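Local coordinates for protein Chains: A (Unidentified, PDB 6ZM9) that cleaves S-adenosyl methionine as a phage-encoded SAM lyase and is captured here with S-methyl-5'-thioadenosine bound, at residues G10-R14 with L82-F87. Numbering follows the deposited sequence.
Sequences GFSAR and LSKEDF
Apolar packing of a helix's first turn against the face of a beta sheet joins Phe-11, Ala-13 and Phe-87, where strand 11-21 begins and helix 84-101 starts. Phe-87 lies with one ring face under the CB of Phe-11, a CH-pi contact 3.8 Å from that CB to the ring centroid. The phenyl planes differ by only 19°, yet the ring centroids are 5.8 Å apart, so CB rather than the ring of Phe-11 sits over Phe-87. Phe-87 reaches the strand because chi1 of -179° swings CG away from its own backbone N; its edge meets Ser-12 O and Ala-13 N, and its CZ is 4.0 Å from Ala-13 CB. This is a helix laid on an antiparallel sheet, as in alpha+beta folds: the strand is hydrogen-bonded on its two sides, through Ala-13 to Ile-76 and through Ser-12 to Gln-112, while Phe-11 and Ala-13 point toward the helix. The Phe-11 ring turns its edge to Leu-82 O, 3.4 Å from CE2. Its CZ lies 3.4 Å from CB of Lys-84, whose side chain crosses at about a right angle and whose NZ hydrogen-bonds to Gln-118 OE1. Ser-83 OG, the N-cap, satisfies the first-turn N-H of Asp-86 at 3.0 Å.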
ATOM      1  N   GLY A  10       0.990 -18.134   4.260  1.00 26.57           N
ATOM      2  CA  GLY A  10       0.781 -16.888   3.558  1.00 23.12           C
ATOM      3  C   GLY A  10       0.376 -15.749   4.463  1.00 18.66           C
ATOM      4  O   GLY A  10      -0.541 -15.002   4.130  1.00 21.48           O
ATOM      5  N   PHE A  11       1.056 -15.577   5.591  1.00 17.58           N
ATOM      6  CA  PHE A  11       0.732 -14.489   6.499  1.00 15.91           C
ATOM      7  C   PHE A  11       1.416 -13.187   6.121  1.00 16.32           C
ATOM      8  O   PHE A  11       2.561 -13.177   5.651  1.00 16.58           O
ATOM      9  CB  PHE A  11       1.062 -14.865   7.937  1.00 17.85           C
ATOM     10  CG  PHE A  11       0.306 -16.050   8.405  1.00 21.21           C
ATOM     11  CD1 PHE A  11      -1.070 -15.991   8.538  1.00 24.36           C
ATOM     12  CD2 PHE A  11       0.950 -17.249   8.630  1.00 25.14           C
ATOM     13  CE1 PHE A  11      -1.788 -17.112   8.928  1.00 26.87           C
ATOM     14  CE2 PHE A  11       0.238 -18.378   9.034  1.00 27.41           C
ATOM     15  CZ  PHE A  11      -1.130 -18.308   9.171  1.00 29.04           C
ATOM     16  N   SER A  12       0.700 -12.093   6.338  1.00 14.37           N
ATOM     17  CA  SER A  12       1.261 -10.765   6.203  1.00 13.71           C
ATOM     18  C   SER A  12       0.554  -9.841   7.178  1.00 12.79           C
ATOM     19  O   SER A  12      -0.479 -10.184   7.758  1.00 14.64           O
ATOM     20  CB  SER A  12       1.118 -10.252   4.775  1.00 15.17           C
ATOM     21  OG  SER A  12      -0.240 -10.043   4.433  1.00 17.65           O
ATOM     22  N   ALA A  13       1.127  -8.652   7.363  1.00 12.07           N
ATOM     23  CA  ALA A  13       0.547  -7.680   8.265  1.00 12.36           C
ATOM     24  C   ALA A  13       0.823  -6.273   7.767  1.00 11.82           C
ATOM     25  O   ALA A  13       1.763  -6.028   7.010  1.00 12.62           O
ATOM     26  CB  ALA A  13       1.141  -7.794   9.672  1.00 14.90           C
ATOM     27  N   ARG A  14      -0.025  -5.350   8.210  0.51 12.02           N
ATOM     28  CA  ARG A  14       0.171  -3.918   8.031  0.51 12.96           C
ATOM     29  C   ARG A  14       0.007  -3.256   9.394  0.51 12.19           C
ATOM     30  O   ARG A  14      -0.927  -3.572  10.136  0.51 14.81           O
ATOM     31  CB  ARG A  14      -0.875  -3.317   7.080  0.51 17.11           C
ATOM     32  CG  ARG A  14      -0.862  -3.867   5.680  0.51 22.00           C
ATOM     33  CD  ARG A  14      -1.514  -2.884   4.701  0.51 28.98           C
ATOM     34  NE  ARG A  14      -2.957  -2.746   4.901  0.51 33.19           N
ATOM     35  CZ  ARG A  14      -3.719  -1.850   4.281  0.51 33.87           C
ATOM     36  NH1 ARG A  14      -3.188  -0.986   3.423  0.51 33.06           N
ATOM     37  NH2 ARG A  14      -5.021  -1.813   4.525  0.51 32.61           N
ATOM     38  N   LEU A  82       5.917 -19.051   9.569  1.00 26.18           N
ATOM     39  CA  LEU A  82       5.510 -19.168  10.954  1.00 23.64           C
ATOM     40  C   LEU A  82       4.075 -19.673  11.033  1.00 25.66           C
ATOM     41  O   LEU A  82       3.291 -19.567  10.087  1.00 26.23           O
ATOM     42  CB  LEU A  82       5.589 -17.814  11.652  1.00 23.93           C
ATOM     43  CG  LEU A  82       6.946 -17.093  11.646  1.00 25.79           C
ATOM     44  CD1 LEU A  82       6.821 -15.781  12.447  1.00 29.37           C
ATOM     45  CD2 LEU A  82       8.051 -17.994  12.171  1.00 30.54           C
ATOM     46  N   SER A  83       3.737 -20.221  12.192  1.00 26.57           N
ATOM     47  CA  SER A  83       2.359 -20.565  12.456  1.00 25.83           C
ATOM     48  C   SER A  83       1.528 -19.297  12.603  1.00 24.15           C
ATOM     49  O   SER A  83       2.045 -18.211  12.893  1.00 23.88           O
ATOM     50  CB  SER A  83       2.263 -21.375  13.748  1.00 27.66           C
ATOM     51  OG  SER A  83       2.500 -20.545  14.885  1.00 29.77           O
ATOM     52  N   LYS A  84       0.223 -19.430  12.445  1.00 24.42           N
ATOM     53  CA  LYS A  84      -0.727 -18.304  12.593  1.00 25.25           C
ATOM     54  C   LYS A  84      -0.556 -17.666  13.976  1.00 24.20           C
ATOM     55  O   LYS A  84      -0.469 -16.453  14.044  1.00 23.50           O
ATOM     56  CB  LYS A  84      -2.155 -18.803  12.393  1.00 26.47           C
ATOM     57  CG  LYS A  84      -3.229 -17.738  12.463  1.00 30.42           C
ATOM     58  CD  LYS A  84      -4.600 -18.276  12.134  1.00 34.18           C
ATOM     59  CE  LYS A  84      -5.426 -17.306  11.324  1.00 40.95           C
ATOM     60  NZ  LYS A  84      -6.877 -17.544  11.485  1.00 45.57           N
ATOM     61  N   GLU A  85      -0.498 -18.476  15.041  1.00 27.32           N
ATOM     62  CA  GLU A  85      -0.402 -17.948  16.400  1.00 29.20           C
ATOM     63  C   GLU A  85       0.936 -17.259  16.636  1.00 25.97           C
ATOM     64  O   GLU A  85       0.996 -16.201  17.272  1.00 25.79           O
ATOM     65  CB  GLU A  85      -0.619 -19.095  17.397  1.00 38.08           C
ATOM     66  CG  GLU A  85      -0.116 -18.828  18.817  1.00 49.43           C
ATOM     67  CD  GLU A  85      -0.370 -19.991  19.769  1.00 60.05           C
ATOM     68  OE1 GLU A  85      -1.256 -20.824  19.483  1.00 62.60           O
ATOM     69  OE2 GLU A  85       0.325 -20.074  20.807  1.00 62.09           O
ATOM     70  N   ASP A  86       2.017 -17.845  16.126  1.00 25.38           N
ATOM     71  CA  ASP A  86       3.374 -17.275  16.275  1.00 24.05           C
ATOM     72  C   ASP A  86       3.451 -15.933  15.538  1.00 20.36           C
ATOM     73  O   ASP A  86       3.867 -14.955  16.134  1.00 20.12           O
ATOM     74  CB  ASP A  86       4.429 -18.244  15.764  1.00 27.81           C
ATOM     75  CG  ASP A  86       5.828 -17.814  16.129  1.00 34.45           C
ATOM     76  OD1 ASP A  86       5.959 -16.940  16.977  1.00 36.70           O
ATOM     77  OD2 ASP A  86       6.763 -18.366  15.572  1.00 38.66           O
ATOM     78  N   PHE A  87       3.062 -15.897  14.274  1.00 19.76           N
ATOM     79  CA  PHE A  87       3.100 -14.649  13.523  1.00 18.12           C
ATOM     80  C   PHE A  87       2.213 -13.596  14.168  1.00 16.12           C
ATOM     81  O   PHE A  87       2.621 -12.436  14.338  1.00 16.22           O
ATOM     82  CB  PHE A  87       2.660 -14.903  12.085  1.00 18.36           C
ATOM     83  CG  PHE A  87       2.694 -13.675  11.214  1.00 16.07           C
ATOM     84  CD1 PHE A  87       3.883 -13.237  10.680  1.00 17.28           C
ATOM     85  CD2 PHE A  87       1.552 -12.955  10.960  1.00 16.63           C
ATOM     86  CE1 PHE A  87       3.935 -12.100   9.901  1.00 16.38           C
ATOM     87  CE2 PHE A  87       1.594 -11.827  10.153  1.00 16.14           C
ATOM     88  CZ  PHE A  87       2.796 -11.397   9.632  1.00 16.06           C
TER